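Local coordinates for uncharacterized protein (Bacteroides caccae, PDB 3NO2) that is of unknown function but folds as a six-bladed beta-propeller with a region resembling the Mal s 1 allergen family, at residues A[171-179]-A[188-196]. Residues are numbered along the deposited sequence; the frame is centred on the assembly and turned at random.
Sequences AFLDNGDCL and FVQLNLESN
The two middle strands of a propeller blade meet where Cys178 pairs with Leu191 in an antiparallel hydrogen-bonded pair, and just beyond it the carboxylate of Asp177 takes over from the backbone. Within the pair, Leu191 N reaches Cys178 O at 2.8 Å, and the longer return bond runs from Cys178 N to Leu191 O at 3.2 Å. Asp177 then shows how one acidic side chain can hold the end of a neighbouring strand and the loop that follows it, once backbone pairing has ended. Its OD2 receives Gln190 NE2 at 2.8 Å on the anti lone pair, the oxygen lying almost in the amide plane although the carboxylate and amide planes are turned 58° apart. Gln190 gets there as a fully stretched chain, CG anti to the backbone N (chi1 -180°), and the Leu173 side chain crosses it at about a right angle, CD1 lying 3.8 Å from Gln190 CD. OD1 of Asp177 is met from above the carboxylate plane by Leu193 N at 3.1 Å, while a water bridges OD2 to Asn192 ND2. In this four-stranded blade, the 173-176 turn joins strands 169-172 and 178-181, and Asn175 closes an Asx turn by accepting Asp177 N on OD1. On the face bearing Leu179 and Gln190, Leu179 CD2 packs against Phe188 CE1 at 4.0 Å; the two side chains lie side by side and both touch Leu218 and Leu226 of the following blade.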
loop_
_atom_site.group_PDB
_atom_site.type_symbol
_atom_site.label_atom_id
_atom_site.label_comp_id
_atom_site.label_asym_id
_atom_site.label_seq_id
_atom_site.Cartn_x
_atom_site.Cartn_y
_atom_site.Cartn_z
ATOM N N ALA A 171 -4.955 6.605 -1.984
ATOM C CA ALA A 171 -4.490 6.842 -3.358
ATOM C C ALA A 171 -5.334 7.956 -3.967
ATOM O O ALA A 171 -6.511 8.103 -3.677
ATOM C CB ALA A 171 -4.620 5.583 -4.245
ATOM N N PHE A 172 -4.712 8.777 -4.796
ATOM C CA PHE A 172 -5.380 9.947 -5.346
ATOM C C PHE A 172 -6.043 9.663 -6.687
ATOM O O PHE A 172 -5.565 8.866 -7.506
ATOM C CB PHE A 172 -4.348 11.054 -5.492
ATOM C CG PHE A 172 -3.778 11.466 -4.189
ATOM C CD1 PHE A 172 -4.557 12.132 -3.246
ATOM C CD2 PHE A 172 -2.458 11.142 -3.863
ATOM C CE1 PHE A 172 -4.012 12.482 -2.012
ATOM C CE2 PHE A 172 -1.938 11.485 -2.631
ATOM C CZ PHE A 172 -2.699 12.137 -1.717
ATOM N N LEU A 173 -7.165 10.334 -6.890
ATOM C CA LEU A 173 -7.892 10.331 -8.151
ATOM C C LEU A 173 -7.543 11.595 -8.938
ATOM O O LEU A 173 -7.059 12.584 -8.367
ATOM C CB LEU A 173 -9.390 10.274 -7.906
ATOM C CG LEU A 173 -9.909 9.084 -7.093
ATOM C CD1 LEU A 173 -11.423 9.209 -6.896
ATOM C CD2 LEU A 173 -9.496 7.816 -7.869
ATOM N N ASP A 174 -7.840 11.542 -10.233
ATOM C CA ASP A 174 -7.587 12.667 -11.138
ATOM C C ASP A 174 -8.198 13.954 -10.649
ATOM O O ASP A 174 -7.591 15.008 -10.821
ATOM C CB ASP A 174 -8.128 12.361 -12.544
ATOM C CG ASP A 174 -7.216 11.448 -13.335
ATOM O OD1 ASP A 174 -5.995 11.415 -13.052
ATOM O OD2 ASP A 174 -7.726 10.770 -14.259
ATOM N N ASN A 175 -9.387 13.889 -10.041
ATOM C CA ASN A 175 -10.052 15.098 -9.536
ATOM C C ASN A 175 -9.497 15.627 -8.232
ATOM O O ASN A 175 -10.020 16.594 -7.700
ATOM C CB ASN A 175 -11.584 14.909 -9.425
ATOM C CG ASN A 175 -11.996 14.025 -8.238
ATOM O OD1 ASN A 175 -11.153 13.387 -7.595
ATOM N ND2 ASN A 175 -13.295 14.001 -7.938
ATOM N N GLY A 176 -8.468 14.964 -7.684
ATOM C CA GLY A 176 -7.831 15.393 -6.443
ATOM C C GLY A 176 -8.419 14.781 -5.168
ATOM O O GLY A 176 -7.863 14.978 -4.078
ATOM N N ASP A 177 -9.522 14.047 -5.301
ATOM C CA ASP A 177 -10.072 13.295 -4.167
ATOM C C ASP A 177 -9.116 12.115 -3.891
ATOM O O ASP A 177 -8.228 11.809 -4.698
ATOM C CB ASP A 177 -11.470 12.742 -4.450
ATOM C CG ASP A 177 -12.572 13.796 -4.438
ATOM O OD1 ASP A 177 -12.286 14.976 -4.156
ATOM O OD2 ASP A 177 -13.722 13.391 -4.695
ATOM N N CYS A 178 -9.304 11.461 -2.746
ATOM C CA CYS A 178 -8.546 10.256 -2.493
ATOM C C CYS A 178 -9.472 9.114 -2.139
ATOM O O CYS A 178 -10.603 9.287 -1.696
ATOM C CB CYS A 178 -7.440 10.441 -1.467
ATOM S SG CYS A 178 -7.973 10.517 0.219
ATOM N N LEU A 179 -8.957 7.935 -2.400
ATOM C CA LEU A 179 -9.593 6.699 -1.992
ATOM C C LEU A 179 -8.845 6.179 -0.777
ATOM O O LEU A 179 -7.602 6.208 -0.777
ATOM C CB LEU A 179 -9.535 5.636 -3.056
ATOM C CG LEU A 179 -10.214 5.952 -4.386
ATOM C CD1 LEU A 179 -10.086 4.759 -5.371
ATOM C CD2 LEU A 179 -11.686 6.234 -4.164
ATOM N N PHE A 188 -13.822 0.385 0.697
ATOM C CA PHE A 188 -13.040 1.594 0.637
ATOM C C PHE A 188 -13.927 2.812 0.542
ATOM O O PHE A 188 -15.139 2.679 0.229
ATOM C CB PHE A 188 -12.017 1.549 -0.508
ATOM C CG PHE A 188 -12.577 1.466 -1.895
ATOM C CD1 PHE A 188 -12.814 2.619 -2.635
ATOM C CD2 PHE A 188 -12.741 0.243 -2.505
ATOM C CE1 PHE A 188 -13.231 2.525 -3.952
ATOM C CE2 PHE A 188 -13.164 0.162 -3.825
ATOM C CZ PHE A 188 -13.403 1.288 -4.521
ATOM N N VAL A 189 -13.391 3.974 0.827
ATOM C CA VAL A 189 -14.167 5.212 0.754
ATOM C C VAL A 189 -13.459 6.203 -0.159
ATOM O O VAL A 189 -12.256 6.096 -0.395
ATOM C CB VAL A 189 -14.398 5.855 2.127
ATOM C CG1 VAL A 189 -15.218 4.914 3.023
ATOM C CG2 VAL A 189 -13.036 6.232 2.769
ATOM N N GLN A 190 -14.236 7.139 -0.709
ATOM C CA GLN A 190 -13.708 8.282 -1.403
ATOM C C GLN A 190 -13.894 9.507 -0.508
ATOM O O GLN A 190 -15.033 9.741 -0.047
ATOM C CB GLN A 190 -14.432 8.437 -2.743
ATOM C CG GLN A 190 -13.942 9.616 -3.565
ATOM C CD GLN A 190 -14.607 9.694 -4.935
ATOM O OE1 GLN A 190 -15.041 8.681 -5.473
ATOM N NE2 GLN A 190 -14.668 10.903 -5.508
ATOM N N LEU A 191 -12.816 10.243 -0.292
ATOM C CA LEU A 191 -12.812 11.464 0.511
ATOM C C LEU A 191 -12.648 12.692 -0.368
ATOM O O LEU A 191 -11.747 12.746 -1.198
ATOM C CB LEU A 191 -11.654 11.486 1.502
ATOM C CG LEU A 191 -11.653 10.406 2.557
ATOM C CD1 LEU A 191 -10.478 10.668 3.547
ATOM C CD2 LEU A 191 -12.973 10.335 3.279
ATOM N N ASN A 192 -13.510 13.684 -0.146
ATOM C CA ASN A 192 -13.473 14.939 -0.912
ATOM C C ASN A 192 -12.279 15.734 -0.459
ATOM O O ASN A 192 -12.031 15.856 0.760
ATOM C CB ASN A 192 -14.760 15.759 -0.716
ATOM C CG ASN A 192 -14.771 17.085 -1.516
ATOM O OD1 ASN A 192 -14.454 18.143 -0.976
ATOM N ND2 ASN A 192 -15.144 17.016 -2.794
ATOM N N LEU A 193 -11.556 16.261 -1.450
ATOM C CA LEU A 193 -10.379 17.118 -1.230
ATOM C C LEU A 193 -10.713 18.304 -0.296
ATOM O O LEU A 193 -10.178 18.401 0.820
ATOM C CB LEU A 193 -9.846 17.613 -2.592
ATOM C CG LEU A 193 -8.626 18.552 -2.639
ATOM C CD1 LEU A 193 -7.438 17.990 -1.844
ATOM C CD2 LEU A 193 -8.226 18.839 -4.085
ATOM N N GLU A 194 -11.641 19.160 -0.725
ATOM C CA GLU A 194 -11.945 20.398 0.025
ATOM C C GLU A 194 -12.489 20.138 1.444
ATOM O O GLU A 194 -11.960 20.668 2.430
ATOM C CB GLU A 194 -12.928 21.281 -0.768
ATOM N N SER A 195 -13.533 19.314 1.546
ATOM C CA SER A 195 -14.303 19.169 2.794
ATOM C C SER A 195 -13.760 18.110 3.741
ATOM O O SER A 195 -14.121 18.087 4.915
ATOM C CB SER A 195 -15.770 18.831 2.474
ATOM O OG SER A 195 -15.878 17.523 1.912
ATOM N N ASN A 196 -12.938 17.206 3.207
ATOM C CA ASN A 196 -12.422 16.065 3.972
ATOM C C ASN A 196 -13.560 15.169 4.492
ATOM O O ASN A 196 -13.459 14.564 5.567
ATOM C CB ASN A 196 -11.542 16.576 5.129
ATOM C CG ASN A 196 -10.371 15.661 5.435
ATOM O OD1 ASN A 196 -9.855 15.671 6.557
ATOM N ND2 ASN A 196 -9.940 14.869 4.443
HETATM O O HOH W 1 -15.781 15.060 -4.590
#